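Local coordinates for DUF1254 domain-containing protein (Vibrio parahaemolyticus, PDB 3U07), which is of unknown function, a probably exported protein that joins a DUF1254 region and a DUF1214 region in one chain, at residues Y44-V52 against R205-S213; P76-H84 against F408-G416. The protein carries 2 engineered substitutions. All coordinates share one frame; numbering follows the deposited sequence.

Overall arrangement
Contact 1 packs the last two turns of helix 26-52 against the irregular chain between helices 191-195 and 215-224, near the surface of the protein. Contact 2 is buried and joins the two family regions, bringing the loop leading into strand 82-90 of DUF1254 against strand 408-417 of DUF1214. The centres of contact 1 and contact 2 lie about 29 Å apart, on opposite sides of the chain's centre. The nearest atoms of contact 1 and contact 2 are about 10 Å apart, so they do not touch. Helix 26-52 and strand 82-90 are consecutive elements, and Trp88 of that strand packs on Phe46 and Phe47 of the helix. Along the chain the two contacts interleave.

Contact 1 (Y44-V52 against R205-S213); sequences YKFFYHTAV and RTYPDPKKS
Tyr44, Phe47, Tyr48 and Val52 form one side of the C-terminal end of helix 26-52, and a proline-rich loop, Tyr207 to Pro210, runs across it in helix-to-loop packing. The three-and-four spacing of Tyr44, Phe47 and Tyr48 turns them the same way; the helix then widens into a pi-type turn at 48-52, where Val52 still faces the loop.

Two CH-pi contacts carry much of the apolar packing. Pro210 CD sits 3.3 Å from the centroid of the Tyr48 ring, only 8° off its normal, while Val52 CG1 lies over the opposite face toward the rim. The tyrosine ring is thus held between a proline and a valine. Val52 also offers its other methyl: CG2 lies 3.8 Å from the centroid of the Tyr207 ring, whose far face is covered by Arg205 CB. Proline suits its place because its ring, closed onto the backbone N, holds CD rigidly, and the C-H bonds next to that N are somewhat polarised toward the aromatic face.

The aromatic contact between Phe47 and Tyr207 is oblique, with ring planes at 59° and Phe47 CE2 3.7 Å from Tyr207 CE1. Phe47 meets strand 82-90 as well, edge-to-face with Trp88.

Polar contacts use the tyrosine hydroxyls. With CG anti to the backbone N (chi1 178°), the Tyr44 side chain reaches the loop, where OH donates to Pro208 O at 2.8 Å, in the carbonyl plane and on a lone pair. Tyrosine suits the place: the edge of its ring packs by Tyr207 while the hydroxyl takes up that carbonyl. Beyond Pro208, Asp209 shapes the loop through an Asx turn, its OD1 accepting from Lys211 N. Tyr48 OH reaches the loop through a water 2.5 Å away at the edge of its ring, and that water donates to Tyr207 O at 2.7 Å.

Contact 2 (P76-H84 against F408-G416); sequences PTINNDTLH and FYAIMRFYG
Tyr409, Ile411 and Arg413 point from one side of strand 408-417, an inner strand of an antiparallel four-stranded sheet, toward the loop that leads into strand 82-90. Tyr415, where the chain turns a corner, also points toward that loop.

At one end, Thr77 OG1 reaches the edge of the Tyr409 ring in its plane and shares a very short hydrogen bond with OH, 2.5 Å long. Threonine suits this place by having two different branches: its CG2 crosses Ile411 at about a right angle, tightly packed at 3.5 Å from CG1.

Arg413 fills the middle. CG to NE is extended, carrying the guanidinium toward the 77-79 backbone. Asn79 OD1 lies over one face, 3.1 Å from Arg413 NE with amide and guanidinium planes 49° apart, too poorly angled for a hydrogen bond; Ile411 CG2 covers the other face. NH1 is hydrogen-bonded to Tyr353 OH on strand 347-354. Arginine's long stem passes Asp81, CD 3.4 Å from OD2, while NE stays 4.4 Å from OD2, opposite charges beyond a salt bridge.

At the other end the Asp81 carboxylate and Tyr415 ring are turned 78° apart. A carboxylate oxygen suits this place by accepting from two hydroxyls: OD2 also takes Ser349 OG. Tyrosine is long enough to bring a donor from the corner, Tyr415 OH meeting the anti lone pair of Asp81 OD2 at 2.8 Å.

Contact 1 (Y44-V52 against R205-S213)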
loop_
_atom_site.group_PDB
_atom_site.type_symbol
_atom_site.label_atom_id
_atom_site.label_comp_id
_atom_site.label_asym_id
_atom_site.label_seq_id
_atom_site.Cartn_x
_atom_site.Cartn_y
_atom_site.Cartn_z
ATOM N N TYR A 44 -2.312 -8.236 -11.228
ATOM C CA TYR A 44 -2.146 -8.168 -12.674
ATOM C C TYR A 44 -3.176 -7.215 -13.289
ATOM O O TYR A 44 -2.816 -6.331 -14.064
ATOM C CB TYR A 44 -2.305 -9.542 -13.330
ATOM C CG TYR A 44 -2.172 -9.457 -14.839
ATOM C CD1 TYR A 44 -0.959 -9.098 -15.425
ATOM C CD2 TYR A 44 -3.274 -9.653 -15.674
ATOM C CE1 TYR A 44 -0.841 -8.934 -16.801
ATOM C CE2 TYR A 44 -3.168 -9.487 -17.056
ATOM C CZ TYR A 44 -1.947 -9.127 -17.610
ATOM O OH TYR A 44 -1.824 -8.943 -18.967
ATOM N N LYS A 45 -4.451 -7.400 -12.950
ATOM C CA LYS A 45 -5.505 -6.539 -13.491
ATOM C C LYS A 45 -5.177 -5.079 -13.228
ATOM O O LYS A 45 -5.337 -4.225 -14.103
ATOM C CB LYS A 45 -6.867 -6.869 -12.865
ATOM C CG LYS A 45 -7.463 -8.217 -13.249
ATOM C CD LYS A 45 -8.818 -8.398 -12.560
ATOM C CE LYS A 45 -9.381 -9.798 -12.744
ATOM N NZ LYS A 45 -10.618 -9.994 -11.932
ATOM N N PHE A 46 -4.717 -4.791 -12.014
ATOM C CA PHE A 46 -4.372 -3.421 -11.662
ATOM C C PHE A 46 -3.222 -2.928 -12.539
ATOM O O PHE A 46 -3.241 -1.803 -13.018
ATOM C CB PHE A 46 -3.966 -3.326 -10.192
ATOM C CG PHE A 46 -3.636 -1.927 -9.752
ATOM C CD1 PHE A 46 -4.614 -1.109 -9.194
ATOM C CD2 PHE A 46 -2.354 -1.418 -9.925
ATOM C CE1 PHE A 46 -4.317 0.198 -8.812
ATOM C CE2 PHE A 46 -2.048 -0.116 -9.547
ATOM C CZ PHE A 46 -3.032 0.695 -8.991
ATOM N N PHE A 47 -2.216 -3.772 -12.736
ATOM C CA PHE A 47 -1.075 -3.407 -13.570
ATOM C C PHE A 47 -1.540 -3.171 -15.009
ATOM O O PHE A 47 -1.106 -2.225 -15.668
ATOM C CB PHE A 47 -0.024 -4.525 -13.555
ATOM C CG PHE A 47 1.122 -4.297 -14.506
ATOM C CD1 PHE A 47 2.114 -3.359 -14.219
ATOM C CD2 PHE A 47 1.195 -4.999 -15.706
ATOM C CE1 PHE A 47 3.158 -3.124 -15.114
ATOM C CE2 PHE A 47 2.237 -4.767 -16.609
ATOM C CZ PHE A 47 3.218 -3.828 -16.311
ATOM N N TYR A 48 -2.437 -4.029 -15.486
ATOM C CA TYR A 48 -2.938 -3.925 -16.852
ATOM C C TYR A 48 -3.706 -2.633 -17.059
ATOM O O TYR A 48 -3.461 -1.893 -18.012
ATOM C CB TYR A 48 -3.860 -5.104 -17.182
ATOM C CG TYR A 48 -4.169 -5.226 -18.660
ATOM C CD1 TYR A 48 -3.359 -5.991 -19.499
ATOM C CD2 TYR A 48 -5.245 -4.538 -19.229
ATOM C CE1 TYR A 48 -3.606 -6.072 -20.866
ATOM C CE2 TYR A 48 -5.499 -4.608 -20.598
ATOM C CZ TYR A 48 -4.677 -5.377 -21.408
ATOM O OH TYR A 48 -4.921 -5.449 -22.756
ATOM N N HIS A 49 -4.634 -2.363 -16.151
ATOM C CA HIS A 49 -5.457 -1.171 -16.259
ATOM C C HIS A 49 -4.708 0.135 -16.052
ATOM O O HIS A 49 -5.193 1.194 -16.445
ATOM C CB HIS A 49 -6.651 -1.294 -15.311
ATOM C CG HIS A 49 -7.642 -2.329 -15.747
ATOM N ND1 HIS A 49 -8.133 -3.301 -14.901
ATOM C CD2 HIS A 49 -8.207 -2.566 -16.956
ATOM C CE1 HIS A 49 -8.953 -4.093 -15.569
ATOM N NE2 HIS A 49 -9.016 -3.669 -16.819
ATOM N N THR A 50 -3.523 0.069 -15.448
ATOM C CA THR A 50 -2.739 1.281 -15.251
ATOM C C THR A 50 -1.584 1.369 -16.249
ATOM O O THR A 50 -1.672 2.083 -17.248
ATOM C CB THR A 50 -2.173 1.376 -13.819
ATOM O OG1 THR A 50 -1.510 0.155 -13.479
ATOM C CG2 THR A 50 -3.289 1.637 -12.820
ATOM N N ALA A 51 -0.513 0.626 -15.989
ATOM C CA ALA A 51 0.667 0.643 -16.849
ATOM C C ALA A 51 0.488 0.162 -18.289
ATOM O O ALA A 51 0.991 0.791 -19.215
ATOM C CB ALA A 51 1.806 -0.150 -16.186
ATOM N N VAL A 52 -0.217 -0.944 -18.493
ATOM C CA VAL A 52 -0.375 -1.460 -19.848
ATOM C C VAL A 52 -1.238 -0.612 -20.780
ATOM O O VAL A 52 -0.782 -0.222 -21.857
ATOM C CB VAL A 52 -0.920 -2.913 -19.845
ATOM C CG1 VAL A 52 -1.112 -3.403 -21.275
ATOM C CG2 VAL A 52 0.051 -3.831 -19.119
ATOM N N ARG A 205 6.794 -7.972 -23.370
ATOM C CA ARG A 205 5.751 -8.948 -23.066
ATOM C C ARG A 205 4.505 -8.799 -23.927
ATOM O O ARG A 205 4.230 -7.727 -24.460
ATOM C CB ARG A 205 5.328 -8.803 -21.598
ATOM C CG ARG A 205 6.442 -8.984 -20.579
ATOM C CD ARG A 205 6.039 -8.438 -19.211
ATOM N NE ARG A 205 7.038 -8.748 -18.189
ATOM C CZ ARG A 205 8.175 -8.089 -18.009
ATOM N NH1 ARG A 205 8.489 -7.050 -18.776
ATOM N NH2 ARG A 205 9.011 -8.483 -17.062
ATOM N N THR A 206 3.764 -9.892 -24.062
ATOM C CA THR A 206 2.499 -9.881 -24.784
ATOM C C THR A 206 1.515 -10.146 -23.638
ATOM O O THR A 206 1.443 -11.249 -23.094
ATOM C CB THR A 206 2.438 -10.992 -25.861
ATOM O OG1 THR A 206 2.611 -12.273 -25.249
ATOM C CG2 THR A 206 3.542 -10.787 -26.878
ATOM N N TYR A 207 0.775 -9.111 -23.264
ATOM C CA TYR A 207 -0.154 -9.170 -22.140
ATOM C C TYR A 207 -1.560 -9.683 -22.402
ATOM O O TYR A 207 -2.252 -9.183 -23.284
ATOM C CB TYR A 207 -0.274 -7.777 -21.523
ATOM C CG TYR A 207 1.023 -7.194 -21.017
ATOM C CD1 TYR A 207 1.615 -7.675 -19.849
ATOM C CD2 TYR A 207 1.644 -6.138 -21.688
ATOM C CE1 TYR A 207 2.790 -7.116 -19.355
ATOM C CE2 TYR A 207 2.824 -5.571 -21.203
ATOM C CZ TYR A 207 3.387 -6.066 -20.031
ATOM O OH TYR A 207 4.530 -5.497 -19.517
ATOM N N PRO A 208 -2.011 -10.670 -21.610
ATOM C CA PRO A 208 -3.358 -11.225 -21.778
ATOM C C PRO A 208 -4.352 -10.126 -21.421
ATOM O O PRO A 208 -4.139 -9.395 -20.451
ATOM C CB PRO A 208 -3.404 -12.363 -20.752
ATOM C CG PRO A 208 -1.959 -12.700 -20.514
ATOM C CD PRO A 208 -1.299 -11.354 -20.516
ATOM N N ASP A 209 -5.425 -10.002 -22.196
ATOM C CA ASP A 209 -6.444 -8.991 -21.925
ATOM C C ASP A 209 -7.363 -9.515 -20.828
ATOM O O ASP A 209 -7.983 -10.571 -20.976
ATOM C CB ASP A 209 -7.284 -8.709 -23.179
ATOM C CG ASP A 209 -8.237 -7.532 -22.995
ATOM O OD1 ASP A 209 -8.612 -7.231 -21.842
ATOM O OD2 ASP A 209 -8.624 -6.912 -24.010
ATOM N N PRO A 210 -7.454 -8.794 -19.705
ATOM C CA PRO A 210 -8.326 -9.248 -18.618
ATOM C C PRO A 210 -9.814 -9.381 -18.975
ATOM O O PRO A 210 -10.530 -10.180 -18.377
ATOM C CB PRO A 210 -8.075 -8.212 -17.513
ATOM C CG PRO A 210 -7.531 -7.015 -18.250
ATOM C CD PRO A 210 -6.645 -7.640 -19.281
ATOM N N LYS A 211 -10.285 -8.623 -19.957
ATOM C CA LYS A 211 -11.699 -8.700 -20.301
ATOM C C LYS A 211 -12.115 -9.943 -21.086
ATOM O O LYS A 211 -13.294 -10.302 -21.101
ATOM C CB LYS A 211 -12.132 -7.448 -21.066
ATOM C CG LYS A 211 -11.909 -7.476 -22.573
ATOM C CD LYS A 211 -13.091 -6.819 -23.293
ATOM C CE LYS A 211 -13.866 -5.881 -22.357
ATOM N NZ LYS A 211 -15.208 -5.494 -22.872
ATOM N N LYS A 212 -11.156 -10.610 -21.719
ATOM C CA LYS A 212 -11.466 -11.793 -22.517
ATOM C C LYS A 212 -10.721 -13.079 -22.139
ATOM O O LYS A 212 -10.903 -14.117 -22.775
ATOM C CB LYS A 212 -11.224 -11.466 -23.993
ATOM C CG LYS A 212 -9.903 -10.761 -24.225
ATOM C CD LYS A 212 -9.633 -10.428 -25.692
ATOM C CE LYS A 212 -10.177 -9.058 -26.107
ATOM N NZ LYS A 212 -11.581 -9.091 -26.613
ATOM N N SER A 213 -9.892 -13.013 -21.104
ATOM C CA SER A 213 -9.135 -14.180 -20.653
ATOM C C SER A 213 -9.739 -14.764 -19.379
ATOM O O SER A 213 -10.661 -14.185 -18.803
ATOM C CB SER A 213 -7.687 -13.777 -20.384
ATOM O OG SER A 213 -7.628 -12.700 -19.459
HETATM O O HOH W 1 -3.593 -7.011 -24.230
#

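Contact 2 (P76-H84 against F408-G416)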
loop_
_atom_site.group_PDB
_atom_site.type_symbol
_atom_site.label_atom_id
_atom_site.label_comp_id
_atom_site.label_asym_id
_atom_site.label_seq_id
_atom_site.Cartn_x
_atom_site.Cartn_y
_atom_site.Cartn_z
ATOM N N PRO A 76 -11.009 7.036 -3.012
ATOM C CA PRO A 76 -9.977 8.028 -2.696
ATOM C C PRO A 76 -9.411 7.917 -1.279
ATOM O O PRO A 76 -8.784 6.915 -0.934
ATOM C CB PRO A 76 -10.699 9.352 -2.936
ATOM C CG PRO A 76 -11.592 9.018 -4.089
ATOM C CD PRO A 76 -12.165 7.680 -3.663
ATOM N N THR A 77 -9.639 8.951 -0.470
ATOM C CA THR A 77 -9.149 9.003 0.909
ATOM C C THR A 77 -7.621 8.908 0.916
ATOM O O THR A 77 -7.043 8.024 1.557
ATOM C CB THR A 77 -9.720 7.846 1.765
ATOM O OG1 THR A 77 -11.135 7.760 1.575
ATOM C CG2 THR A 77 -9.438 8.088 3.240
ATOM N N ILE A 78 -6.972 9.829 0.205
ATOM C CA ILE A 78 -5.514 9.848 0.105
ATOM C C ILE A 78 -4.837 10.783 1.110
ATOM O O ILE A 78 -5.405 11.797 1.526
ATOM C CB ILE A 78 -5.059 10.248 -1.320
ATOM C CG1 ILE A 78 -3.564 9.954 -1.494
ATOM C CG2 ILE A 78 -5.359 11.724 -1.565
ATOM C CD1 ILE A 78 -3.007 10.330 -2.856
ATOM N N ASN A 79 -3.608 10.422 1.472
ATOM C CA ASN A 79 -2.780 11.154 2.431
ATOM C C ASN A 79 -2.641 12.653 2.214
ATOM O O ASN A 79 -2.454 13.115 1.089
ATOM C CB ASN A 79 -1.366 10.568 2.450
ATOM C CG ASN A 79 -1.321 9.155 2.988
ATOM O OD1 ASN A 79 -2.267 8.384 2.823
ATOM N ND2 ASN A 79 -0.206 8.799 3.619
ATOM N N ASN A 80 -2.726 13.400 3.308
ATOM C CA ASN A 80 -2.541 14.847 3.286
ATOM C C ASN A 80 -1.196 14.998 4.001
ATOM O O ASN A 80 -0.743 16.104 4.311
ATOM C CB ASN A 80 -3.647 15.555 4.077
ATOM C CG ASN A 80 -3.570 17.073 3.965
ATOM O OD1 ASN A 80 -3.353 17.615 2.879
ATOM N ND2 ASN A 80 -3.769 17.764 5.084
ATOM N N ASP A 81 -0.561 13.848 4.238
ATOM C CA ASP A 81 0.720 13.774 4.935
ATOM C C ASP A 81 1.963 13.747 4.049
ATOM O O ASP A 81 3.000 14.299 4.420
ATOM C CB ASP A 81 0.777 12.522 5.829
ATOM C CG ASP A 81 -0.448 12.358 6.713
ATOM O OD1 ASP A 81 -1.052 13.378 7.105
ATOM O OD2 ASP A 81 -0.793 11.200 7.036
ATOM N N THR A 82 1.867 13.120 2.881
ATOM C CA THR A 82 3.041 12.983 2.027
ATOM C C THR A 82 2.880 13.210 0.527
ATOM O O THR A 82 1.777 13.145 -0.011
ATOM C CB THR A 82 3.650 11.571 2.213
ATOM O OG1 THR A 82 2.633 10.581 1.998
ATOM C CG2 THR A 82 4.210 11.403 3.620
ATOM N N LEU A 83 4.007 13.483 -0.132
ATOM C CA LEU A 83 4.056 13.658 -1.584
ATOM C C LEU A 83 4.421 12.247 -2.061
ATOM O O LEU A 83 4.929 11.448 -1.273
ATOM C CB LEU A 83 5.163 14.637 -1.979
ATOM C CG LEU A 83 5.129 16.032 -1.355
ATOM C CD1 LEU A 83 6.400 16.772 -1.740
ATOM C CD2 LEU A 83 3.896 16.791 -1.816
ATOM N N HIS A 84 4.193 11.926 -3.328
ATOM C CA HIS A 84 4.500 10.574 -3.775
ATOM C C HIS A 84 5.182 10.437 -5.126
ATOM O O HIS A 84 5.085 11.307 -5.991
ATOM C CB HIS A 84 3.222 9.726 -3.810
ATOM C CG HIS A 84 2.411 9.915 -5.057
ATOM N ND1 HIS A 84 1.490 10.931 -5.205
ATOM C CD2 HIS A 84 2.435 9.257 -6.242
ATOM C CE1 HIS A 84 0.983 10.890 -6.424
ATOM N NE2 HIS A 84 1.541 9.885 -7.076
ATOM N N PHE A 408 -19.118 13.773 7.096
ATOM C CA PHE A 408 -17.686 13.609 6.901
ATOM C C PHE A 408 -17.188 12.441 7.730
ATOM O O PHE A 408 -17.906 11.915 8.582
ATOM C CB PHE A 408 -16.951 14.881 7.334
ATOM C CG PHE A 408 -17.022 15.156 8.824
ATOM C CD1 PHE A 408 -16.052 14.651 9.687
ATOM C CD2 PHE A 408 -18.064 15.917 9.358
ATOM C CE1 PHE A 408 -16.113 14.903 11.061
ATOM C CE2 PHE A 408 -18.136 16.176 10.728
ATOM C CZ PHE A 408 -17.159 15.669 11.582
ATOM N N TYR A 409 -15.964 12.009 7.451
ATOM C CA TYR A 409 -15.359 10.951 8.236
ATOM C C TYR A 409 -13.925 11.367 8.497
ATOM O O TYR A 409 -13.372 12.211 7.789
ATOM C CB TYR A 409 -15.417 9.589 7.536
ATOM C CG TYR A 409 -14.763 9.511 6.176
ATOM C CD1 TYR A 409 -15.451 9.901 5.027
ATOM C CD2 TYR A 409 -13.470 9.001 6.032
ATOM C CE1 TYR A 409 -14.870 9.780 3.768
ATOM C CE2 TYR A 409 -12.876 8.878 4.777
ATOM C CZ TYR A 409 -13.584 9.268 3.650
ATOM O OH TYR A 409 -13.013 9.153 2.404
ATOM N N ALA A 410 -13.331 10.798 9.534
ATOM C CA ALA A 410 -11.966 11.133 9.886
ATOM C C ALA A 410 -11.100 9.895 9.785
ATOM O O ALA A 410 -11.506 8.814 10.203
ATOM C CB ALA A 410 -11.916 11.699 11.312
ATOM N N ILE A 411 -9.913 10.062 9.209
ATOM C CA ILE A 411 -8.959 8.967 9.068
ATOM C C ILE A 411 -7.730 9.276 9.914
ATOM O O ILE A 411 -7.073 10.295 9.706
ATOM C CB ILE A 411 -8.480 8.801 7.610
ATOM C CG1 ILE A 411 -9.621 8.290 6.724
ATOM C CG2 ILE A 411 -7.274 7.862 7.572
ATOM C CD1 ILE A 411 -10.082 6.880 7.044
HETATM N N MSE A 412 -7.426 8.412 10.875
HETATM C CA MSE A 412 -6.248 8.618 11.704
HETATM C C MSE A 412 -5.143 7.699 11.171
HETATM O O MSE A 412 -5.374 6.516 10.911
HETATM C CB MSE A 412 -6.547 8.296 13.170
HETATM C CG MSE A 412 -5.451 8.748 14.131
HETATM SE SE MSE A 412 -5.983 8.669 16.004
HETATM C CE MSE A 412 -7.692 9.527 15.823
ATOM N N ARG A 413 -3.953 8.253 10.985
ATOM C CA ARG A 413 -2.833 7.471 10.474
ATOM C C ARG A 413 -1.710 7.371 11.500
ATOM O O ARG A 413 -1.405 8.333 12.207
ATOM C CB ARG A 413 -2.328 8.085 9.163
ATOM C CG ARG A 413 -3.350 7.990 8.032
ATOM C CD ARG A 413 -2.803 8.517 6.719
ATOM N NE ARG A 413 -3.693 8.199 5.601
ATOM C CZ ARG A 413 -4.684 8.977 5.176
ATOM N NH1 ARG A 413 -4.925 10.138 5.768
ATOM N NH2 ARG A 413 -5.439 8.590 4.157
ATOM N N PHE A 414 -1.111 6.189 11.586
ATOM C CA PHE A 414 -0.033 5.943 12.538
ATOM C C PHE A 414 1.199 5.407 11.809
ATOM O O PHE A 414 1.142 4.380 11.131
ATOM C CB PHE A 414 -0.480 4.928 13.596
ATOM C CG PHE A 414 -1.842 5.205 14.179
ATOM C CD1 PHE A 414 -2.997 4.881 13.471
ATOM C CD2 PHE A 414 -1.970 5.772 15.448
ATOM C CE1 PHE A 414 -4.261 5.114 14.016
ATOM C CE2 PHE A 414 -3.233 6.011 16.007
ATOM C CZ PHE A 414 -4.379 5.680 15.290
ATOM N N TYR A 415 2.312 6.113 11.959
ATOM C CA TYR A 415 3.566 5.728 11.322
ATOM C C TYR A 415 4.539 5.263 12.397
ATOM O O TYR A 415 4.973 6.054 13.231
ATOM C CB TYR A 415 4.132 6.927 10.571
ATOM C CG TYR A 415 3.202 7.437 9.496
ATOM C CD1 TYR A 415 3.264 6.936 8.193
ATOM C CD2 TYR A 415 2.234 8.390 9.787
ATOM C CE1 TYR A 415 2.381 7.376 7.209
ATOM C CE2 TYR A 415 1.345 8.834 8.814
ATOM C CZ TYR A 415 1.422 8.325 7.530
ATOM O OH TYR A 415 0.536 8.758 6.573
ATOM N N GLY A 416 4.869 3.976 12.375
ATOM C CA GLY A 416 5.774 3.424 13.365
ATOM C C GLY A 416 4.992 3.035 14.607
ATOM O O GLY A 416 5.485 3.146 15.732
#